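Long-range contacts in periplasmic branched-chain amino acid-binding protein (Burkholderia mallei, PDB 3I09), which probably captures branched-chain amino acids or related small carboxylates in the periplasm for an ABC transporter, and here holds acetoacetic acid: residues Tyr116-Thr124 against Tyr318-Met329; Lys95-Ala103 against Leu279-Tyr290. All coordinates share one frame; numbering follows the deposited sequence.

Contact 1 (Tyr116-Thr124 against Tyr318-Met329); sequences YTVHYAYDT and YAKGYIRTDGSM. With AAE (acetoacetic acid), chain C.
Backbone atoms of H119 join the two segments: H119 N donates to G327 O at 2.8 Å, and H119 O accepts from M329 N at 3.0 Å in a nearly straight bond. Water 1 donates to both H119 O and M329 O. Beside this single bridge, the selenomethionine M329, bent at chi2 (-80°), lays CE over one face of the Y120 ring, 4.0 Å from its centroid. The Y318 ring runs past Y120 in the opposite sense, planes 22° apart with little overlap, and brings its OH to 3.2 Å from A121 CA; that hydroxyl is hydrogen-bonded to S252. V118 CG1 meets I323 CD1 at 3.8 Å, the side chains crossing near a right angle. Outermost in its six-stranded sheet, strand 117-119 is thus bridged at the type I turn R324-G327 linking antiparallel strands 320-323 and 329-338. R324 grips D326 side-on through NE and NH2, while S328 N closes an Asx turn on D326 OD1 from the opposite carboxylate face to R324 NE. Water 2 links S328 OG to OD2 of D123, the N-cap of helix 124-137, whose OD1 caps A126. Two donors each satisfy the buried H119 O and D326 OD1, but Y120 O has no polar partner.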
# COMPACT_ATOMS: atom_id res chain seq x y z
N TYR A 116 13.19 13.35 -2.19
CA TYR A 116 13.60 12.46 -1.12
C TYR A 116 12.60 11.34 -0.82
O TYR A 116 12.77 10.65 0.19
CB TYR A 116 13.85 13.30 0.16
CG TYR A 116 14.97 14.29 -0.07
CD1 TYR A 116 16.30 13.88 -0.00
CD2 TYR A 116 14.71 15.58 -0.47
CE1 TYR A 116 17.34 14.76 -0.28
CE2 TYR A 116 15.75 16.47 -0.74
CZ TYR A 116 17.04 16.05 -0.65
OH TYR A 116 18.07 16.93 -0.93
N THR A 117 11.60 11.16 -1.69
CA THR A 117 10.49 10.25 -1.44
C THR A 117 10.53 9.07 -2.38
O THR A 117 10.74 9.24 -3.57
CB THR A 117 9.18 11.00 -1.62
OG1 THR A 117 9.16 12.12 -0.72
CG2 THR A 117 7.95 10.05 -1.39
N VAL A 118 10.33 7.87 -1.84
CA VAL A 118 10.13 6.69 -2.63
C VAL A 118 8.78 6.11 -2.24
O VAL A 118 8.51 5.92 -1.05
CB VAL A 118 11.24 5.66 -2.37
CG1 VAL A 118 10.98 4.36 -3.16
CG2 VAL A 118 12.59 6.28 -2.73
N HIS A 119 7.95 5.78 -3.25
CA HIS A 119 6.66 5.13 -3.01
C HIS A 119 6.81 3.71 -3.52
O HIS A 119 6.88 3.45 -4.71
CB HIS A 119 5.51 5.91 -3.67
CG HIS A 119 4.16 5.65 -3.03
ND1 HIS A 119 2.99 6.15 -3.55
CD2 HIS A 119 3.81 5.02 -1.88
CE1 HIS A 119 1.97 5.78 -2.79
NE2 HIS A 119 2.44 5.10 -1.77
N TYR A 120 6.91 2.77 -2.57
CA TYR A 120 7.55 1.51 -2.85
C TYR A 120 6.65 0.37 -3.34
O TYR A 120 7.09 -0.42 -4.20
CB TYR A 120 8.35 1.02 -1.65
CG TYR A 120 9.41 -0.03 -1.96
CD1 TYR A 120 10.70 0.35 -2.33
CD2 TYR A 120 9.15 -1.40 -1.78
CE1 TYR A 120 11.70 -0.60 -2.57
CE2 TYR A 120 10.14 -2.37 -2.04
CZ TYR A 120 11.42 -1.96 -2.40
OH TYR A 120 12.42 -2.87 -2.67
N ALA A 121 5.46 0.23 -2.77
CA ALA A 121 4.65 -1.00 -2.93
C ALA A 121 3.48 -0.94 -3.90
O ALA A 121 3.28 -1.87 -4.70
CB ALA A 121 4.19 -1.51 -1.57
N TYR A 122 2.69 0.11 -3.80
CA TYR A 122 1.47 0.27 -4.61
C TYR A 122 1.05 1.73 -4.51
O TYR A 122 1.54 2.45 -3.67
CB TYR A 122 0.32 -0.61 -4.13
CG TYR A 122 -0.31 -0.14 -2.86
CD1 TYR A 122 0.38 -0.22 -1.65
CD2 TYR A 122 -1.53 0.52 -2.87
CE1 TYR A 122 -0.19 0.28 -0.46
CE2 TYR A 122 -2.12 0.99 -1.68
CZ TYR A 122 -1.44 0.89 -0.49
OH TYR A 122 -2.02 1.38 0.67
N ASP A 123 0.16 2.17 -5.38
CA ASP A 123 -0.54 3.44 -5.16
C ASP A 123 -1.93 3.38 -5.72
O ASP A 123 -2.35 2.39 -6.34
CB ASP A 123 0.24 4.69 -5.65
CG ASP A 123 0.41 4.78 -7.16
OD1 ASP A 123 -0.48 4.32 -7.90
OD2 ASP A 123 1.46 5.34 -7.58
N THR A 124 -2.68 4.44 -5.48
CA THR A 124 -4.09 4.48 -5.91
C THR A 124 -4.29 4.53 -7.41
O THR A 124 -5.34 4.09 -7.91
CB THR A 124 -4.81 5.66 -5.26
OG1 THR A 124 -4.07 6.86 -5.50
CG2 THR A 124 -4.91 5.43 -3.77
N TYR A 318 10.50 -9.97 -3.43
CA TYR A 318 9.35 -9.06 -3.48
C TYR A 318 9.06 -8.58 -4.92
O TYR A 318 7.95 -8.71 -5.39
CB TYR A 318 9.54 -7.87 -2.51
CG TYR A 318 8.43 -6.87 -2.67
CD1 TYR A 318 7.12 -7.18 -2.23
CD2 TYR A 318 8.65 -5.64 -3.28
CE1 TYR A 318 6.06 -6.28 -2.43
CE2 TYR A 318 7.57 -4.72 -3.51
CZ TYR A 318 6.29 -5.07 -3.09
OH TYR A 318 5.26 -4.16 -3.33
N ALA A 319 10.08 -8.08 -5.61
CA ALA A 319 9.89 -7.45 -6.91
C ALA A 319 11.16 -7.36 -7.70
O ALA A 319 12.25 -7.36 -7.15
CB ALA A 319 9.28 -6.03 -6.76
N LYS A 320 10.97 -7.26 -9.01
CA LYS A 320 12.00 -6.75 -9.90
C LYS A 320 11.54 -5.36 -10.32
O LYS A 320 10.40 -5.18 -10.73
CB LYS A 320 12.18 -7.61 -11.13
CG LYS A 320 12.54 -9.06 -10.80
N GLY A 321 12.41 -4.36 -10.18
CA GLY A 321 12.02 -3.01 -10.54
C GLY A 321 13.10 -1.96 -10.39
O GLY A 321 14.28 -2.27 -10.40
N TYR A 322 12.66 -0.71 -10.33
CA TYR A 322 13.59 0.41 -10.19
C TYR A 322 12.79 1.59 -9.67
O TYR A 322 11.54 1.56 -9.65
CB TYR A 322 14.25 0.73 -11.54
CG TYR A 322 13.27 1.13 -12.60
CD1 TYR A 322 12.57 0.18 -13.35
CD2 TYR A 322 13.02 2.48 -12.86
CE1 TYR A 322 11.67 0.58 -14.34
CE2 TYR A 322 12.12 2.85 -13.81
CZ TYR A 322 11.45 1.93 -14.54
OH TYR A 322 10.58 2.38 -15.49
N ILE A 323 13.50 2.61 -9.23
CA ILE A 323 12.85 3.79 -8.64
C ILE A 323 13.07 4.92 -9.61
O ILE A 323 14.22 5.31 -9.90
CB ILE A 323 13.40 4.10 -7.24
CG1 ILE A 323 13.11 2.96 -6.26
CG2 ILE A 323 12.84 5.48 -6.73
CD1 ILE A 323 14.02 3.02 -4.93
N ARG A 324 11.98 5.48 -10.09
CA ARG A 324 12.06 6.49 -11.16
C ARG A 324 12.00 7.91 -10.62
O ARG A 324 11.89 8.13 -9.41
CB ARG A 324 11.00 6.24 -12.22
CG ARG A 324 9.61 6.50 -11.78
CD ARG A 324 8.63 6.32 -12.98
NE ARG A 324 7.32 6.73 -12.54
CZ ARG A 324 6.18 6.50 -13.18
NH1 ARG A 324 6.17 5.84 -14.33
NH2 ARG A 324 5.06 6.95 -12.65
N THR A 325 12.07 8.88 -11.52
CA THR A 325 12.19 10.28 -11.15
C THR A 325 11.17 10.76 -10.11
O THR A 325 11.52 11.43 -9.15
CB THR A 325 12.16 11.19 -12.43
OG1 THR A 325 13.25 10.79 -13.27
CG2 THR A 325 12.32 12.66 -12.06
N ASP A 326 9.90 10.41 -10.31
CA ASP A 326 8.82 10.89 -9.43
C ASP A 326 8.79 10.21 -8.08
O ASP A 326 7.97 10.56 -7.22
CB ASP A 326 7.43 10.81 -10.11
CG ASP A 326 6.94 9.37 -10.40
OD1 ASP A 326 7.64 8.38 -10.12
OD2 ASP A 326 5.82 9.25 -10.97
N GLY A 327 9.67 9.22 -7.90
CA GLY A 327 9.77 8.47 -6.66
C GLY A 327 9.07 7.11 -6.66
O GLY A 327 9.22 6.36 -5.71
N SER A 328 8.27 6.79 -7.66
CA SER A 328 7.62 5.50 -7.68
C SER A 328 8.61 4.38 -7.95
O SER A 328 9.41 4.47 -8.86
CB SER A 328 6.53 5.43 -8.75
OG SER A 328 5.44 6.22 -8.35
N MSE A 329 8.52 3.32 -7.16
CA MSE A 329 9.19 2.05 -7.50
C MSE A 329 8.32 1.32 -8.49
O MSE A 329 7.21 0.88 -8.16
CB MSE A 329 9.44 1.20 -6.22
CG MSE A 329 10.62 0.20 -6.38
SE MSE A 329 10.07 -1.36 -7.34
CE MSE A 329 9.43 -2.39 -5.81
O1 AAE C . -3.18 4.94 2.17
C2 AAE C . -3.99 4.54 3.03
O3 AAE C . -4.48 5.29 3.90
C4 AAE C . -4.45 3.09 2.96
C5 AAE C . -3.59 2.21 3.83
O8 AAE C . -2.51 2.62 4.31
C9 AAE C . -4.03 0.78 3.93
O HOH W 1 5.24 1.85 -6.36
O HOH W 2 3.99 4.49 -6.64

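Contact 2 (Lys95-Ala103 against Leu279-Tyr290); sequences KKVYINIGA and LQAADYSSVTTY. With AAE (acetoacetic acid), chain C.
Strand 97-100 and helix 279-290 run nearly antiparallel, their axes 9.8 Å apart at closest and at 155°, with I99 opposite S286 and G102 beside L279. I101, just past the strand, makes the largest share of the contact. Its CG2, anti to the backbone N, reaches between A282 CB at 3.7 Å and D283 OD1 at 3.3 Å, and also comes close to L279 O. The other branch ends at CD1, 3.5 Å from S286 OG and near S286 CB as well. That hydroxyl donates to D283 O, an intrahelical bond that its chi1 of 70° allows by folding OG back toward the preceding turn. I99 CG2 rests 3.9 Å from S286 CB, and its CD1 lies beside Y290 CB. Farther along, V97 CG1 approaches Y290 CD1 at 4.2 Å, while at the other end the L279 methyls lie against G102 CA. N100 OD1 accepts from A103 N on a lone pair, an Asx motif that shapes the loop leading to the ligand. A helix packed antiparallel against a strand of a lobe's mostly parallel sheet, with the loop after the strand's C-terminal end entering the site, is typical of type I periplasmic binding proteins.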
# COMPACT_ATOMS: atom_id res chain seq x y z
N LYS A 95 15.45 17.12 4.19
CA LYS A 95 16.28 16.40 3.20
C LYS A 95 16.72 15.03 3.73
O LYS A 95 17.92 14.73 3.87
CB LYS A 95 17.46 17.28 2.77
CG LYS A 95 16.99 18.61 2.15
CD LYS A 95 18.15 19.47 1.61
CE LYS A 95 17.64 20.42 0.51
NZ LYS A 95 18.74 21.05 -0.30
N LYS A 96 15.73 14.24 4.12
CA LYS A 96 15.99 12.91 4.65
C LYS A 96 15.28 11.88 3.81
O LYS A 96 14.17 12.11 3.36
CB LYS A 96 15.49 12.76 6.07
CG LYS A 96 16.12 13.70 7.07
CD LYS A 96 17.60 13.44 7.25
CE LYS A 96 18.15 14.43 8.29
NZ LYS A 96 19.63 14.51 8.28
N VAL A 97 15.92 10.73 3.61
CA VAL A 97 15.34 9.67 2.80
C VAL A 97 14.08 9.06 3.44
O VAL A 97 14.08 8.64 4.61
CB VAL A 97 16.38 8.54 2.51
CG1 VAL A 97 15.73 7.39 1.66
CG2 VAL A 97 17.64 9.14 1.82
N TYR A 98 13.01 9.04 2.66
CA TYR A 98 11.71 8.63 3.10
C TYR A 98 11.15 7.59 2.11
O TYR A 98 10.89 7.91 0.93
CB TYR A 98 10.78 9.85 3.19
CG TYR A 98 9.31 9.55 3.51
CD1 TYR A 98 8.94 8.71 4.55
CD2 TYR A 98 8.31 10.17 2.78
CE1 TYR A 98 7.60 8.48 4.85
CE2 TYR A 98 6.98 9.95 3.05
CZ TYR A 98 6.62 9.11 4.08
OH TYR A 98 5.29 8.90 4.31
N ILE A 99 10.93 6.37 2.61
CA ILE A 99 10.35 5.35 1.79
C ILE A 99 9.00 4.97 2.38
O ILE A 99 8.91 4.54 3.54
CB ILE A 99 11.24 4.12 1.69
CG1 ILE A 99 12.59 4.54 1.14
CG2 ILE A 99 10.58 3.08 0.76
CD1 ILE A 99 13.60 3.38 1.04
N ASN A 100 7.95 5.21 1.62
CA ASN A 100 6.61 4.85 2.05
C ASN A 100 6.11 3.55 1.42
O ASN A 100 6.16 3.38 0.20
CB ASN A 100 5.60 5.94 1.77
CG ASN A 100 4.28 5.64 2.47
OD1 ASN A 100 3.55 4.77 2.03
ND2 ASN A 100 4.02 6.31 3.61
N ILE A 101 5.69 2.62 2.29
CA ILE A 101 5.15 1.34 1.84
C ILE A 101 3.63 1.25 2.04
O ILE A 101 2.87 0.93 1.10
CB ILE A 101 5.79 0.15 2.62
CG1 ILE A 101 7.22 -0.13 2.12
CG2 ILE A 101 4.96 -1.12 2.44
CD1 ILE A 101 8.15 0.94 2.32
N GLY A 102 3.16 1.52 3.26
CA GLY A 102 1.80 1.15 3.59
C GLY A 102 0.70 2.02 3.01
O GLY A 102 -0.44 1.55 2.88
N ALA A 103 1.02 3.26 2.66
CA ALA A 103 0.04 4.24 2.22
C ALA A 103 -0.08 4.22 0.71
O ALA A 103 0.86 3.92 -0.00
CB ALA A 103 0.41 5.65 2.71
N LEU A 279 2.32 -5.65 2.09
CA LEU A 279 2.98 -4.57 2.81
C LEU A 279 4.13 -5.06 3.66
O LEU A 279 5.17 -4.44 3.72
CB LEU A 279 1.97 -3.78 3.66
CG LEU A 279 0.74 -3.26 2.94
CD1 LEU A 279 -0.10 -2.46 3.92
CD2 LEU A 279 1.10 -2.39 1.70
N GLN A 280 3.92 -6.16 4.38
CA GLN A 280 4.94 -6.74 5.23
C GLN A 280 6.14 -7.23 4.41
O GLN A 280 7.30 -6.97 4.76
CB GLN A 280 4.30 -7.82 6.11
CG GLN A 280 3.39 -7.18 7.19
CD GLN A 280 2.16 -7.96 7.60
OE1 GLN A 280 1.80 -8.99 7.01
NE2 GLN A 280 1.50 -7.47 8.67
N ALA A 281 5.86 -7.87 3.27
CA ALA A 281 6.90 -8.20 2.27
C ALA A 281 7.66 -6.98 1.76
O ALA A 281 8.91 -6.94 1.75
CB ALA A 281 6.26 -8.98 1.06
N ALA A 282 6.91 -5.97 1.33
CA ALA A 282 7.50 -4.71 0.84
C ALA A 282 8.34 -3.98 1.90
O ALA A 282 9.39 -3.42 1.58
CB ALA A 282 6.42 -3.80 0.30
N ASP A 283 7.90 -4.01 3.17
CA ASP A 283 8.69 -3.45 4.27
C ASP A 283 10.10 -4.05 4.30
O ASP A 283 11.11 -3.31 4.39
CB ASP A 283 8.02 -3.70 5.64
CG ASP A 283 6.74 -2.89 5.89
OD1 ASP A 283 6.55 -1.81 5.29
OD2 ASP A 283 5.92 -3.38 6.74
N TYR A 284 10.17 -5.39 4.27
CA TYR A 284 11.45 -6.09 4.27
C TYR A 284 12.25 -5.68 3.02
O TYR A 284 13.43 -5.31 3.12
CB TYR A 284 11.23 -7.60 4.34
CG TYR A 284 12.48 -8.45 4.29
CD1 TYR A 284 13.22 -8.56 3.14
CD2 TYR A 284 12.91 -9.17 5.41
CE1 TYR A 284 14.38 -9.35 3.08
CE2 TYR A 284 14.04 -10.01 5.35
CZ TYR A 284 14.78 -10.05 4.19
OH TYR A 284 15.89 -10.81 4.12
N SER A 285 11.63 -5.71 1.85
CA SER A 285 12.34 -5.45 0.60
C SER A 285 12.90 -4.03 0.55
O SER A 285 14.00 -3.80 0.07
CB SER A 285 11.40 -5.68 -0.60
OG SER A 285 12.00 -5.30 -1.83
N SER A 286 12.10 -3.07 1.01
CA SER A 286 12.46 -1.65 0.96
C SER A 286 13.68 -1.40 1.83
O SER A 286 14.57 -0.62 1.46
CB SER A 286 11.28 -0.75 1.39
OG SER A 286 11.04 -0.90 2.76
N VAL A 287 13.79 -2.10 2.97
CA VAL A 287 14.96 -1.97 3.85
C VAL A 287 16.22 -2.56 3.20
O VAL A 287 17.29 -1.97 3.23
CB VAL A 287 14.66 -2.55 5.26
CG1 VAL A 287 15.93 -2.70 6.12
CG2 VAL A 287 13.62 -1.60 5.96
N THR A 288 16.08 -3.73 2.60
CA THR A 288 17.15 -4.28 1.84
C THR A 288 17.63 -3.31 0.74
O THR A 288 18.83 -3.08 0.58
CB THR A 288 16.78 -5.63 1.22
OG1 THR A 288 16.26 -6.50 2.23
CG2 THR A 288 18.00 -6.24 0.57
N THR A 289 16.69 -2.72 0.03
CA THR A 289 17.00 -1.75 -1.03
C THR A 289 17.74 -0.52 -0.49
O THR A 289 18.75 -0.10 -1.05
CB THR A 289 15.72 -1.41 -1.79
OG1 THR A 289 15.26 -2.61 -2.43
CG2 THR A 289 15.96 -0.25 -2.79
N TYR A 290 17.23 0.06 0.60
CA TYR A 290 17.93 1.17 1.25
C TYR A 290 19.36 0.78 1.66
O TYR A 290 20.30 1.52 1.40
CB TYR A 290 17.16 1.64 2.46
CG TYR A 290 17.88 2.67 3.26
CD1 TYR A 290 17.94 3.99 2.84
CD2 TYR A 290 18.55 2.32 4.44
CE1 TYR A 290 18.65 4.95 3.59
CE2 TYR A 290 19.26 3.25 5.18
CZ TYR A 290 19.30 4.56 4.73
OH TYR A 290 20.01 5.51 5.42
O1 AAE C . -3.18 4.94 2.17
C2 AAE C . -3.99 4.54 3.03
O3 AAE C . -4.48 5.29 3.90
C4 AAE C . -4.45 3.09 2.96
C5 AAE C . -3.59 2.21 3.83
O8 AAE C . -2.51 2.62 4.31
C9 AAE C . -4.03 0.78 3.93

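Contacts 1 and 2, with centres about 9 Å apart, meet along neighbouring parallel strands of one sheet, 97-100 and 117-119, which follow each other in the chain. Y120 OH and S285 OG, 2.6 Å apart and probably hydrogen-bonded, join the strand side of contact 1 to the helix of contact 2. H119 NE2 lies 2.6 Å from A103 O, a probable hydrogen bond from the end of strand 117-119 to the loop after strand 97-100. The loops after both strands reach acetoacetic acid: G102 O is 2.7 Å from its O8, and Y122 OH, hydrogen-bonded to G102 O, lies 3.6 Å from its C5. S81, N80, G104 and Y150 supply further hydrogen bonds to the ligand.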